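Local coordinates for interphotoreceptor retinoid-binding protein (Xenopus laevis, PDB 1J7X) that probably binds retinoids and carries them through the matrix between the photoreceptors and the pigment epithelium of the retina, at residues Pro2-Val7 with Glu44-Lys49; Thr140-Ile145 with Glu293-His298; Ala157-Leu162 with Ile172-Leu177; Val207-Gln212 with Glu219-Met224; Leu223-Ser228 with Gly274-Asp279. All blocks are in the same frame, centred on the assembly; numbering follows the deposited sequence.

Interaction 1. Residues Pro2-Val7 with Glu44-Lys49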
# COMPACT_ATOMS: atom_id res chain seq x y z
N PRO A 2 -21.01 25.84 -21.73
CA PRO A 2 -19.57 25.75 -21.95
C PRO A 2 -18.77 25.12 -20.78
O PRO A 2 -17.89 24.32 -21.03
CB PRO A 2 -19.18 27.23 -22.21
CG PRO A 2 -20.32 27.77 -22.92
CD PRO A 2 -21.52 27.17 -22.11
N SER A 3 -19.08 25.45 -19.53
CA SER A 3 -18.31 24.88 -18.42
C SER A 3 -18.40 23.33 -18.38
O SER A 3 -17.47 22.65 -18.05
CB SER A 3 -18.83 25.48 -17.10
OG SER A 3 -20.25 25.33 -17.02
N VAL A 4 -19.51 22.76 -18.77
CA VAL A 4 -19.58 21.32 -18.82
C VAL A 4 -18.70 20.76 -19.92
O VAL A 4 -17.94 19.81 -19.72
CB VAL A 4 -21.04 20.84 -19.06
CG1 VAL A 4 -21.11 19.38 -19.13
CG2 VAL A 4 -21.99 21.34 -17.97
N THR A 5 -18.75 21.34 -21.12
CA THR A 5 -17.92 20.80 -22.19
C THR A 5 -16.42 21.07 -21.88
O THR A 5 -15.53 20.34 -22.29
CB THR A 5 -18.37 21.31 -23.57
OG1 THR A 5 -17.99 22.69 -23.79
CG2 THR A 5 -19.85 21.33 -23.64
N HIS A 6 -16.16 22.10 -21.15
CA HIS A 6 -14.79 22.48 -20.82
C HIS A 6 -14.19 21.34 -19.97
O HIS A 6 -13.10 20.83 -20.25
CB HIS A 6 -14.79 23.78 -20.07
CG HIS A 6 -13.42 24.34 -19.81
ND1 HIS A 6 -12.53 24.62 -20.82
CD2 HIS A 6 -12.80 24.70 -18.66
CE1 HIS A 6 -11.43 25.14 -20.32
NE2 HIS A 6 -11.55 25.18 -19.00
N VAL A 7 -14.97 20.89 -18.99
CA VAL A 7 -14.50 19.81 -18.13
C VAL A 7 -14.46 18.52 -18.89
O VAL A 7 -13.52 17.79 -18.78
CB VAL A 7 -15.40 19.64 -16.90
CG1 VAL A 7 -14.91 18.45 -16.05
CG2 VAL A 7 -15.34 20.85 -16.10
N GLU A 44 -20.13 21.27 -8.42
CA GLU A 44 -20.58 20.19 -7.59
C GLU A 44 -21.43 19.20 -8.37
O GLU A 44 -21.26 17.96 -8.19
CB GLU A 44 -21.33 20.72 -6.36
CG GLU A 44 -21.69 19.64 -5.27
CD GLU A 44 -22.25 20.23 -3.96
OE1 GLU A 44 -21.50 20.96 -3.22
OE2 GLU A 44 -23.45 19.98 -3.65
N ASP A 45 -22.37 19.71 -9.17
CA ASP A 45 -23.23 18.84 -9.95
C ASP A 45 -22.44 18.10 -10.99
O ASP A 45 -22.67 16.89 -11.19
CB ASP A 45 -24.30 19.63 -10.63
CG ASP A 45 -25.14 20.46 -9.67
OD1 ASP A 45 -25.48 19.99 -8.55
OD2 ASP A 45 -25.58 21.59 -10.06
N ILE A 46 -21.53 18.82 -11.67
CA ILE A 46 -20.66 18.17 -12.65
C ILE A 46 -19.85 17.04 -12.05
O ILE A 46 -19.79 15.95 -12.59
CB ILE A 46 -19.73 19.19 -13.28
CG1 ILE A 46 -20.55 20.09 -14.21
CG2 ILE A 46 -18.72 18.56 -14.08
CD1 ILE A 46 -21.77 20.74 -13.59
N ALA A 47 -19.24 17.30 -10.93
CA ALA A 47 -18.45 16.25 -10.28
C ALA A 47 -19.34 15.03 -9.93
O ALA A 47 -19.08 13.84 -10.27
CB ALA A 47 -17.79 16.81 -9.03
N ALA A 48 -20.48 15.32 -9.31
CA ALA A 48 -21.37 14.25 -8.93
C ALA A 48 -21.90 13.45 -10.10
O ALA A 48 -21.93 12.23 -10.11
CB ALA A 48 -22.52 14.76 -8.04
N LYS A 49 -22.29 14.17 -11.17
CA LYS A 49 -22.79 13.46 -12.29
C LYS A 49 -21.73 12.57 -12.97
O LYS A 49 -22.03 11.48 -13.36
CB LYS A 49 -23.31 14.52 -13.32
CG LYS A 49 -23.86 13.92 -14.57
CD LYS A 49 -25.00 12.96 -14.37
CE LYS A 49 -25.57 12.36 -15.66
NZ LYS A 49 -26.48 11.15 -15.40

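Interaction 2. Residues Thr140-Ile145 with Glu293-His298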
# COMPACT_ATOMS: atom_id res chain seq x y z
N THR A 140 11.70 -17.15 18.39
CA THR A 140 10.22 -17.27 18.44
C THR A 140 9.56 -18.23 17.47
O THR A 140 10.11 -18.58 16.41
CB THR A 140 9.61 -15.88 18.29
OG1 THR A 140 9.82 -15.37 16.96
CG2 THR A 140 10.25 -14.89 19.26
N GLU A 141 8.32 -18.66 17.76
CA GLU A 141 7.66 -19.60 16.92
C GLU A 141 6.55 -18.85 16.13
O GLU A 141 6.06 -19.34 15.15
CB GLU A 141 7.04 -20.70 17.76
CG GLU A 141 8.08 -21.71 18.26
CD GLU A 141 8.92 -22.26 17.13
OE1 GLU A 141 8.41 -22.41 16.01
OE2 GLU A 141 10.13 -22.53 17.31
N ASN A 142 6.21 -17.68 16.59
CA ASN A 142 5.20 -16.85 15.90
C ASN A 142 5.64 -15.38 16.01
O ASN A 142 6.43 -15.01 16.91
CB ASN A 142 3.86 -16.99 16.59
CG ASN A 142 3.22 -18.31 16.32
OD1 ASN A 142 2.79 -18.58 15.19
ND2 ASN A 142 3.17 -19.14 17.35
N LEU A 143 5.24 -14.57 15.04
CA LEU A 143 5.65 -13.16 15.01
C LEU A 143 4.48 -12.27 14.74
O LEU A 143 3.67 -12.51 13.88
CB LEU A 143 6.69 -12.95 13.91
CG LEU A 143 7.11 -11.49 13.69
CD1 LEU A 143 7.92 -11.02 14.91
CD2 LEU A 143 8.00 -11.26 12.48
N ILE A 144 4.38 -11.22 15.51
CA ILE A 144 3.36 -10.19 15.36
C ILE A 144 4.02 -8.98 14.83
O ILE A 144 4.87 -8.43 15.52
CB ILE A 144 2.66 -9.84 16.70
CG1 ILE A 144 1.78 -11.03 17.14
CG2 ILE A 144 1.78 -8.67 16.54
CD1 ILE A 144 2.45 -12.35 17.15
N ILE A 145 3.66 -8.48 13.66
CA ILE A 145 4.24 -7.28 13.10
C ILE A 145 3.17 -6.20 13.25
O ILE A 145 2.07 -6.31 12.68
CB ILE A 145 4.61 -7.52 11.60
CG1 ILE A 145 5.50 -8.74 11.40
CG2 ILE A 145 5.18 -6.20 10.99
CD1 ILE A 145 5.85 -8.94 9.92
N GLU A 293 -4.99 -14.33 20.90
CA GLU A 293 -6.05 -15.31 20.89
C GLU A 293 -5.87 -16.29 19.79
O GLU A 293 -5.92 -17.56 19.99
CB GLU A 293 -7.42 -14.66 20.68
CG GLU A 293 -7.72 -13.45 21.48
CD GLU A 293 -9.14 -12.91 21.24
OE1 GLU A 293 -9.29 -11.62 21.48
OE2 GLU A 293 -10.06 -13.76 20.79
N ILE A 294 -5.71 -15.79 18.55
CA ILE A 294 -5.52 -16.65 17.43
C ILE A 294 -4.40 -17.63 17.60
O ILE A 294 -4.50 -18.84 17.28
CB ILE A 294 -5.36 -15.88 16.08
CG1 ILE A 294 -6.48 -14.97 15.86
CG2 ILE A 294 -5.15 -16.83 15.01
CD1 ILE A 294 -7.78 -15.60 15.83
N ILE A 295 -3.26 -17.11 18.07
CA ILE A 295 -2.12 -17.88 18.35
C ILE A 295 -2.43 -19.01 19.38
O ILE A 295 -2.03 -20.16 19.15
CB ILE A 295 -1.00 -17.01 18.83
CG1 ILE A 295 -0.61 -16.05 17.70
CG2 ILE A 295 0.23 -17.95 19.17
CD1 ILE A 295 0.34 -14.87 18.04
N ALA A 296 -3.07 -18.64 20.46
CA ALA A 296 -3.37 -19.56 21.60
C ALA A 296 -4.29 -20.71 21.23
O ALA A 296 -4.02 -21.88 21.65
CB ALA A 296 -3.96 -18.85 22.70
N PHE A 297 -5.25 -20.42 20.38
CA PHE A 297 -6.21 -21.44 19.91
C PHE A 297 -5.87 -22.11 18.55
O PHE A 297 -6.70 -22.81 17.97
CB PHE A 297 -7.60 -20.88 19.97
CG PHE A 297 -8.06 -20.58 21.40
CD1 PHE A 297 -7.70 -19.44 22.03
CD2 PHE A 297 -8.78 -21.52 22.16
CE1 PHE A 297 -8.06 -19.20 23.35
CE2 PHE A 297 -9.17 -21.25 23.42
CZ PHE A 297 -8.82 -20.09 24.04
N HIS A 298 -4.63 -21.94 18.05
CA HIS A 298 -4.30 -22.53 16.77
C HIS A 298 -4.29 -24.08 16.94
O HIS A 298 -3.72 -24.66 17.90
CB HIS A 298 -2.94 -22.05 16.29
CG HIS A 298 -2.60 -22.44 14.89
ND1 HIS A 298 -3.35 -22.06 13.79
CD2 HIS A 298 -1.57 -23.17 14.40
CE1 HIS A 298 -2.79 -22.55 12.69
NE2 HIS A 298 -1.71 -23.22 13.04

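Interaction 3. Residues Ala157-Leu162 with Ile172-Leu177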
# COMPACT_ATOMS: atom_id res chain seq x y z
N ALA A 157 11.49 -0.56 -0.67
CA ALA A 157 12.03 -1.68 0.16
C ALA A 157 11.04 -2.75 0.49
O ALA A 157 11.37 -3.69 1.14
CB ALA A 157 12.60 -1.15 1.43
N VAL A 158 9.78 -2.67 -0.01
CA VAL A 158 8.83 -3.69 0.31
C VAL A 158 9.22 -5.09 -0.14
O VAL A 158 9.05 -6.04 0.59
CB VAL A 158 7.45 -3.22 -0.14
CG1 VAL A 158 6.41 -4.25 0.04
CG2 VAL A 158 6.97 -2.00 0.69
N PRO A 159 9.68 -5.24 -1.39
CA PRO A 159 10.08 -6.57 -1.80
C PRO A 159 11.16 -7.18 -0.93
O PRO A 159 11.11 -8.35 -0.58
CB PRO A 159 10.51 -6.37 -3.28
CG PRO A 159 9.67 -5.13 -3.71
CD PRO A 159 9.67 -4.22 -2.46
N LEU A 160 12.13 -6.39 -0.58
CA LEU A 160 13.23 -6.83 0.26
C LEU A 160 12.72 -7.27 1.60
O LEU A 160 13.07 -8.34 2.08
CB LEU A 160 14.27 -5.69 0.38
CG LEU A 160 15.46 -6.10 1.31
CD1 LEU A 160 16.13 -7.30 0.72
CD2 LEU A 160 16.46 -4.93 1.44
N LEU A 161 11.87 -6.46 2.23
CA LEU A 161 11.32 -6.86 3.51
C LEU A 161 10.55 -8.15 3.44
O LEU A 161 10.64 -9.02 4.27
CB LEU A 161 10.48 -5.74 4.12
CG LEU A 161 9.76 -6.07 5.41
CD1 LEU A 161 10.74 -6.39 6.46
CD2 LEU A 161 8.87 -4.93 5.97
N LEU A 162 9.69 -8.25 2.44
CA LEU A 162 8.88 -9.40 2.30
C LEU A 162 9.73 -10.68 2.23
O LEU A 162 9.35 -11.72 2.73
CB LEU A 162 8.07 -9.23 1.06
CG LEU A 162 6.84 -8.35 1.09
CD1 LEU A 162 6.32 -8.13 -0.35
CD2 LEU A 162 5.77 -8.91 1.91
N ILE A 172 9.91 -15.57 -5.84
CA ILE A 172 8.46 -15.51 -5.70
C ILE A 172 7.93 -14.26 -6.35
O ILE A 172 8.33 -13.16 -6.04
CB ILE A 172 8.12 -15.49 -4.24
CG1 ILE A 172 8.71 -16.71 -3.56
CG2 ILE A 172 6.59 -15.40 -4.06
CD1 ILE A 172 8.12 -18.04 -4.09
N HIS A 173 6.93 -14.40 -7.19
CA HIS A 173 6.38 -13.23 -7.82
C HIS A 173 5.50 -12.57 -6.72
O HIS A 173 4.77 -13.24 -6.04
CB HIS A 173 5.43 -13.66 -8.94
CG HIS A 173 4.56 -12.56 -9.47
ND1 HIS A 173 5.03 -11.44 -10.08
CD2 HIS A 173 3.21 -12.52 -9.58
CE1 HIS A 173 4.00 -10.71 -10.52
NE2 HIS A 173 2.90 -11.35 -10.22
N LEU A 174 5.65 -11.31 -6.58
CA LEU A 174 4.88 -10.59 -5.53
C LEU A 174 3.69 -9.89 -6.14
O LEU A 174 2.58 -10.00 -5.64
CB LEU A 174 5.79 -9.59 -4.86
CG LEU A 174 6.97 -10.26 -4.20
CD1 LEU A 174 7.91 -9.09 -3.63
CD2 LEU A 174 6.65 -11.23 -3.19
N PHE A 175 3.92 -9.13 -7.16
CA PHE A 175 2.88 -8.39 -7.87
C PHE A 175 3.50 -7.87 -9.15
O PHE A 175 4.72 -7.99 -9.38
CB PHE A 175 2.34 -7.19 -7.04
CG PHE A 175 3.43 -6.17 -6.65
CD1 PHE A 175 4.19 -6.39 -5.55
CD2 PHE A 175 3.66 -5.05 -7.41
CE1 PHE A 175 5.24 -5.46 -5.18
CE2 PHE A 175 4.60 -4.06 -7.05
CZ PHE A 175 5.38 -4.25 -5.96
N THR A 176 2.68 -7.35 -10.04
CA THR A 176 3.05 -6.75 -11.22
C THR A 176 2.42 -5.39 -11.32
O THR A 176 1.26 -5.27 -10.99
CB THR A 176 2.54 -7.62 -12.46
OG1 THR A 176 3.26 -8.85 -12.43
CG2 THR A 176 2.90 -7.01 -13.74
N LEU A 177 3.20 -4.40 -11.70
CA LEU A 177 2.75 -3.07 -11.86
C LEU A 177 2.56 -2.81 -13.32
O LEU A 177 3.39 -3.26 -14.15
CB LEU A 177 3.77 -2.07 -11.33
CG LEU A 177 3.83 -1.96 -9.82
CD1 LEU A 177 4.54 -0.71 -9.46
CD2 LEU A 177 2.45 -1.95 -9.16

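Interaction 4. Residues Val207-Gln212 with Glu219-Met224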
# COMPACT_ATOMS: atom_id res chain seq x y z
N VAL A 207 -0.09 -9.61 11.19
CA VAL A 207 0.13 -8.20 10.93
C VAL A 207 -1.00 -7.38 11.44
O VAL A 207 -2.15 -7.66 11.12
CB VAL A 207 0.29 -7.95 9.44
CG1 VAL A 207 0.58 -6.53 9.20
CG2 VAL A 207 1.42 -8.82 8.91
N LEU A 208 -0.73 -6.44 12.31
CA LEU A 208 -1.71 -5.58 12.93
C LEU A 208 -1.86 -4.33 12.11
O LEU A 208 -0.88 -3.63 11.80
CB LEU A 208 -1.32 -5.21 14.38
CG LEU A 208 -0.93 -6.36 15.31
CD1 LEU A 208 -0.82 -5.79 16.72
CD2 LEU A 208 -1.82 -7.51 15.27
N THR A 209 -3.12 -3.94 11.81
CA THR A 209 -3.37 -2.75 11.06
C THR A 209 -4.38 -1.82 11.70
O THR A 209 -5.21 -2.27 12.50
CB THR A 209 -3.96 -3.10 9.64
OG1 THR A 209 -5.19 -3.83 9.87
CG2 THR A 209 -2.94 -3.94 8.84
N SER A 210 -4.32 -0.56 11.33
CA SER A 210 -5.26 0.49 11.75
C SER A 210 -5.66 1.32 10.54
O SER A 210 -5.03 1.29 9.48
CB SER A 210 -4.68 1.48 12.82
OG SER A 210 -3.78 2.40 12.34
N HIS A 211 -6.66 2.22 10.76
CA HIS A 211 -7.05 3.17 9.77
C HIS A 211 -5.96 4.14 9.43
O HIS A 211 -6.06 4.82 8.43
CB HIS A 211 -8.27 3.95 10.22
CG HIS A 211 -8.02 4.81 11.43
ND1 HIS A 211 -7.76 6.17 11.33
CD2 HIS A 211 -8.06 4.53 12.75
CE1 HIS A 211 -7.57 6.66 12.55
NE2 HIS A 211 -7.71 5.69 13.42
N GLN A 212 -4.94 4.27 10.28
CA GLN A 212 -3.81 5.13 9.98
C GLN A 212 -2.73 4.43 9.12
O GLN A 212 -1.92 5.09 8.51
CB GLN A 212 -3.15 5.66 11.24
CG GLN A 212 -4.10 6.52 12.06
CD GLN A 212 -3.66 6.63 13.52
OE1 GLN A 212 -2.46 6.70 13.79
NE2 GLN A 212 -4.65 6.59 14.48
N GLU A 219 0.75 -1.80 1.38
CA GLU A 219 1.27 -2.71 0.36
C GLU A 219 1.86 -3.90 0.96
O GLU A 219 1.58 -5.03 0.54
CB GLU A 219 2.25 -2.04 -0.56
CG GLU A 219 1.58 -1.16 -1.60
CD GLU A 219 2.58 -0.51 -2.62
OE1 GLU A 219 3.62 -1.14 -2.90
OE2 GLU A 219 2.24 0.64 -3.12
N PHE A 220 2.64 -3.68 2.02
CA PHE A 220 3.28 -4.82 2.78
C PHE A 220 2.26 -5.73 3.36
O PHE A 220 2.32 -7.00 3.20
CB PHE A 220 4.26 -4.31 3.87
CG PHE A 220 4.89 -5.39 4.63
CD1 PHE A 220 5.99 -6.02 4.19
CD2 PHE A 220 4.39 -5.77 5.89
CE1 PHE A 220 6.48 -7.16 4.91
CE2 PHE A 220 4.94 -6.75 6.59
CZ PHE A 220 5.98 -7.44 6.12
N ALA A 221 1.27 -5.13 4.05
CA ALA A 221 0.19 -5.92 4.68
C ALA A 221 -0.63 -6.71 3.59
O ALA A 221 -0.97 -7.91 3.71
CB ALA A 221 -0.79 -5.06 5.50
N TYR A 222 -0.97 -5.94 2.58
CA TYR A 222 -1.76 -6.56 1.44
C TYR A 222 -1.04 -7.78 0.84
O TYR A 222 -1.61 -8.88 0.69
CB TYR A 222 -2.06 -5.51 0.37
CG TYR A 222 -2.89 -6.07 -0.74
CD1 TYR A 222 -4.26 -6.22 -0.62
CD2 TYR A 222 -2.26 -6.56 -1.87
CE1 TYR A 222 -5.02 -6.83 -1.70
CE2 TYR A 222 -3.00 -7.20 -2.91
CZ TYR A 222 -4.39 -7.28 -2.80
OH TYR A 222 -5.12 -7.88 -3.80
N LEU A 223 0.25 -7.55 0.57
CA LEU A 223 1.09 -8.61 -0.00
C LEU A 223 1.30 -9.79 0.89
O LEU A 223 1.17 -11.00 0.45
CB LEU A 223 2.42 -8.01 -0.49
CG LEU A 223 2.21 -7.15 -1.70
CD1 LEU A 223 3.53 -6.49 -1.98
CD2 LEU A 223 1.75 -7.98 -3.00
N MSE A 224 1.43 -9.56 2.19
CA MSE A 224 1.52 -10.66 3.13
C MSE A 224 0.23 -11.40 3.13
O MSE A 224 0.23 -12.63 3.28
CB MSE A 224 1.92 -10.22 4.56
CG MSE A 224 3.14 -11.15 5.12
SE MSE A 224 4.68 -11.04 4.64
CE MSE A 224 4.69 -11.86 3.57

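Interaction 5. Residues Leu223-Ser228 with Gly274-Asp279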
# COMPACT_ATOMS: atom_id res chain seq x y z
N LEU A 223 0.25 -7.55 0.57
CA LEU A 223 1.09 -8.61 -0.00
C LEU A 223 1.30 -9.79 0.89
O LEU A 223 1.17 -11.00 0.45
CB LEU A 223 2.42 -8.01 -0.49
CG LEU A 223 2.21 -7.15 -1.70
CD1 LEU A 223 3.53 -6.49 -1.98
CD2 LEU A 223 1.75 -7.98 -3.00
N MSE A 224 1.43 -9.56 2.19
CA MSE A 224 1.52 -10.66 3.13
C MSE A 224 0.23 -11.40 3.13
O MSE A 224 0.23 -12.63 3.28
CB MSE A 224 1.92 -10.22 4.56
CG MSE A 224 3.14 -11.15 5.12
SE MSE A 224 4.68 -11.04 4.64
CE MSE A 224 4.69 -11.86 3.57
N GLN A 225 -0.87 -10.67 2.94
CA GLN A 225 -2.17 -11.36 2.87
C GLN A 225 -2.40 -12.10 1.57
O GLN A 225 -2.86 -13.22 1.56
CB GLN A 225 -3.30 -10.23 3.12
CG GLN A 225 -4.67 -10.82 3.12
CD GLN A 225 -5.73 -9.74 3.27
OE1 GLN A 225 -5.82 -8.85 2.40
NE2 GLN A 225 -6.38 -9.70 4.45
N SER A 226 -2.06 -11.50 0.43
CA SER A 226 -2.27 -12.06 -0.86
C SER A 226 -1.41 -13.34 -1.10
O SER A 226 -1.75 -14.27 -1.87
CB SER A 226 -2.00 -11.01 -1.94
OG SER A 226 -0.64 -10.65 -2.00
N LEU A 227 -0.26 -13.35 -0.43
CA LEU A 227 0.63 -14.50 -0.49
C LEU A 227 0.28 -15.58 0.52
O LEU A 227 0.88 -16.69 0.56
CB LEU A 227 2.08 -14.05 -0.25
CG LEU A 227 2.80 -13.20 -1.29
CD1 LEU A 227 4.03 -12.53 -0.68
CD2 LEU A 227 3.19 -14.15 -2.49
N SER A 228 -0.78 -15.35 1.25
CA SER A 228 -1.19 -16.26 2.30
C SER A 228 -0.05 -16.48 3.29
O SER A 228 0.07 -17.52 3.89
CB SER A 228 -1.72 -17.60 1.67
OG SER A 228 -2.81 -17.27 0.78
N GLY A 274 -8.05 1.60 -1.61
CA GLY A 274 -9.21 1.99 -0.79
C GLY A 274 -9.10 1.41 0.63
O GLY A 274 -10.01 1.66 1.42
N GLY A 275 -8.04 0.60 0.89
CA GLY A 275 -7.77 0.01 2.20
C GLY A 275 -7.62 -1.47 2.19
O GLY A 275 -8.38 -2.16 1.57
N VAL A 276 -6.62 -2.00 2.90
CA VAL A 276 -6.50 -3.46 3.07
C VAL A 276 -7.62 -3.83 4.02
O VAL A 276 -7.91 -3.11 5.01
CB VAL A 276 -5.16 -3.80 3.76
CG1 VAL A 276 -5.09 -5.25 4.10
CG2 VAL A 276 -4.02 -3.38 2.86
N VAL A 277 -8.27 -4.92 3.74
CA VAL A 277 -9.36 -5.44 4.57
C VAL A 277 -8.83 -6.60 5.36
O VAL A 277 -8.43 -7.64 4.80
CB VAL A 277 -10.54 -5.94 3.67
CG1 VAL A 277 -11.66 -6.39 4.59
CG2 VAL A 277 -11.05 -4.83 2.89
N PRO A 278 -8.72 -6.44 6.68
CA PRO A 278 -8.14 -7.52 7.53
C PRO A 278 -8.93 -8.82 7.46
O PRO A 278 -10.16 -8.80 7.19
CB PRO A 278 -8.25 -6.94 8.92
CG PRO A 278 -8.09 -5.44 8.68
CD PRO A 278 -8.95 -5.22 7.45
N ASP A 279 -8.26 -9.92 7.75
CA ASP A 279 -8.87 -11.21 7.88
C ASP A 279 -9.72 -11.15 9.19
O ASP A 279 -10.90 -11.59 9.23
CB ASP A 279 -7.82 -12.28 8.00
CG ASP A 279 -7.02 -12.37 6.80
OD1 ASP A 279 -7.59 -12.78 5.75
OD2 ASP A 279 -5.83 -11.95 6.70
O HOH W 1 -7.30 -6.57 1.74

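Interaction 1. Residues Pro2-Val7 with Glu44-Lys49
Val-4 and Val-7 of helix 2-18 meet Ile-46 of helix 43-58 in a small, buried helix-helix contact whose centre lies about 31 Å from the centre of the chain. The touching is purely aliphatic. Val-4 reaches across with CG2, which lies 4.2 Å from Ile-46 CG1, while Val-7 offers CG1 at 4.3 Å from Ile-46 CG2. The two branches of the isoleucine are therefore shared out, one to each valine. Such a division suits a beta-branched residue, whose gamma carbons already diverge at CB. The valines are three residues apart and so emerge on neighbouring turns of the same helical face. With this i, i+3 spacing the helix presents a small apolar patch to its neighbour, and the patch joins the first helix of the chain to a later one in the helical N-terminal region of the IRBP family. In Val-7 the branch that touches, CG1, stands opposite the backbone N (chi1 177°). The CA atoms of Val-4 and Ile-46 come within 7.0 Å. Loop residues complete the apolar surroundings: Val-40 packs on both Val-4 and Ile-46, Tyr-37 on Val-4, and Phe-249 on Val-7.

Interaction 2. Residues Thr140-Ile145 with Glu293-His298
Ile-144 and Ile-295 meet methyl to methyl, their side chains crossing at a slant, whereas Asn-142 and Ile-295 run past one another in opposite senses. The isoleucine of helix 287-296 thus serves two residues of strand 142-146 with its two branches. The longer branch of Ile-295 is stretched out (chi2 169°) and carries CD1 to within 3.4 Å of Ile-144 CD1, closer than carbon atoms usually approach. Ile-144 instead bends its CD1 back (chi2 51°), which turns this methyl to the helix although its CB does not point there. The shorter branch of Ile-295, CG2, lies 3.7 Å from Asn-142 ND2; here a methyl rests against the amide nitrogen, a van der Waals contact. Asn-142 and Ile-144, two residues apart, leave the face of the mixed sheet on which the helix lies; Ile-108 and Tyr-206 of the adjoining strands also touch Ile-295. Were Ile-295 an alanine, both gamma branches would be gone, which would probably leave Ile-144 CD1 and the Asn-142 amide without their neighbour and open a gap between helix and strand. The contact therefore rests on dispersion and on the shape of a branched side chain rather than on any directional bond.

Interaction 3. Residues Ala157-Leu162 with Ile172-Leu177
Pro-159, in the first turn of helix 158-163, lays its CB 3.8 Å from CD1 of Leu-174 on strand 173-179. A proline suits the start of a helix, where a missing backbone N-H costs no helical bond, and its ring offers a rigid apolar CB to the leucine methyl; Val-188 of the adjoining strand touches the same ring. Leu-160 comes next and points away from the strand, packing on Ile-122 of helix 119-137. Leu-161 also leaves this contact aside and packs on Trp-134 and Phe-220. One turn after the proline, Leu-162 faces the strand again, its position in the helix set by the bond from Leu-162 N to Val-158 O at 3.0 Å. Leu-162 CD1 meets Leu-174 CD1 at 3.8 Å as the two side chains pass antiparallel to one another. Leu-174 therefore puts one methyl against both helix residues: chi1 of -61° sets CG opposite the carbonyl carbon, and from there CD1 reaches the helix. The strand is distorted at this place, Leu-174 and Phe-175 both standing opposite Val-188 as a classic beta bulge. Phe-175 stacks its ring with Phe-263, while Leu-174 sends its side chain to the helix. Since only carbon atoms meet across the two segments, helix and sheet are held by exclusion of water and by fit, and leucine suits such a place because its end methyls bring no polar group that would need a partner.

Interaction 4. Residues Val207-Gln212 with Glu219-Met224
Ala-221 is the point at which helix 216-226 rests on Val-207 and Thr-209 of strand 204-209. Just before it in the helix, Phe-220 brings its ring near the strand and packs on Ile-145, Leu-161 and Leu-162. Ala-221 then points its CB toward the strand. That methyl, Ala-221 CB, lies 4.2 Å from Val-207 CG1 and 4.1 Å from Thr-209 CG2, touching two side chains that leave the same face of the strand two residues apart. The smallness of alanine lets the backbones draw together, with the CA atoms of Val-207 and Ala-221 at 6.7 Å. Thr-209 can offer a methyl here because chi1 of 60° sets CG2 beside the backbone N, while OG1 is engaged by Glu-235 O. Tyr-222 takes no part in this contact; its ring stacks with Trp-271 and its OH is hydrogen-bonded to Asp-265. Further along, Leu-223 and Met-224 both pack on Leu-162; Met-224, a selenomethionine in this crystal, sets out toward the strand, but its selenium end turns to that leucine. Beyond the strand, Ser-210 OG accepts a hydrogen bond from Gln-212 N at 3.0 Å, an ST turn that bends the chain as it leaves the sheet on the way to the helix. Strand 204-209, helix 216-226 and the parallel strand 231-234 form a beta-alpha-beta unit, as expected of the ClpP/crotonase clan to which this family belongs.

Interaction 5. Residues Leu223-Ser228 with Gly274-Asp279
Gln-225, in the last turn of helix 216-226, reaches over to the loop 274-279 and grips it with its amide. From CB the chain runs extended, with CG placed opposite the backbone N (chi1 -178°), so the glutamine uses its full length to reach the loop. CG of Gln-225 passes 3.9 Å from Asp-279 OD2, and its CD comes 3.7 Å from Val-277 O. At the tip the two ends of the amide part company. Gln-225 OE1 lies 4.0 Å from Val-276 CG1 and accepts a bond from a water at 2.8 Å, which in turn accepts the backbone N of Val-277. Gln-225 NE2 donates to Val-277 O at 2.9 Å, nearly straight at 166°; the oxygen lies in the amide plane, while the donor is tilted 22° from the carbonyl plane. A second, weak bond runs from Gln-225 NE2 to Asp-279 OD2 at 3.2 Å. The stronger partner of that carboxylate oxygen is Ile-232 N. The amide thus serves both backbone polar groups of Val-277, one directly and one through water, which suits a glutamine because it carries donor and acceptor side by side. A leucine in its place would probably leave Val-277 O without this donor and deprive the bridging water of its acceptor on the helix. Just beyond Gln-225 the helix closes in a Schellman motif at Ser-228. Ile-232 of strand 231-234 packs against both Gln-225 and Pro-278, so the helix end and the loop meet over strand 231-234, next to the outermost strand 280-281.

In the fold
Interactions 1, 3 and 4 are buried and apolar; interactions 2 and 5 are only partly buried, and interaction 5 alone binds its segments by hydrogen bonds and a water. Interaction 1 stands apart in the N-terminal helices, its centre about 53 Å from that of interaction 2 and on the opposite side of the chain's centre. Interactions 2 and 4 reach neighbouring strands of the mixed sheet and touch where Ile-144 packs on Leu-208. Helix 216-226 serves both interaction 4, by its sheet-facing side, and interaction 5, by its C-terminal turn. Interaction 3 meets the same helix through Leu-162 and Phe-175 on Leu-223, linking the antiparallel sheet to this core.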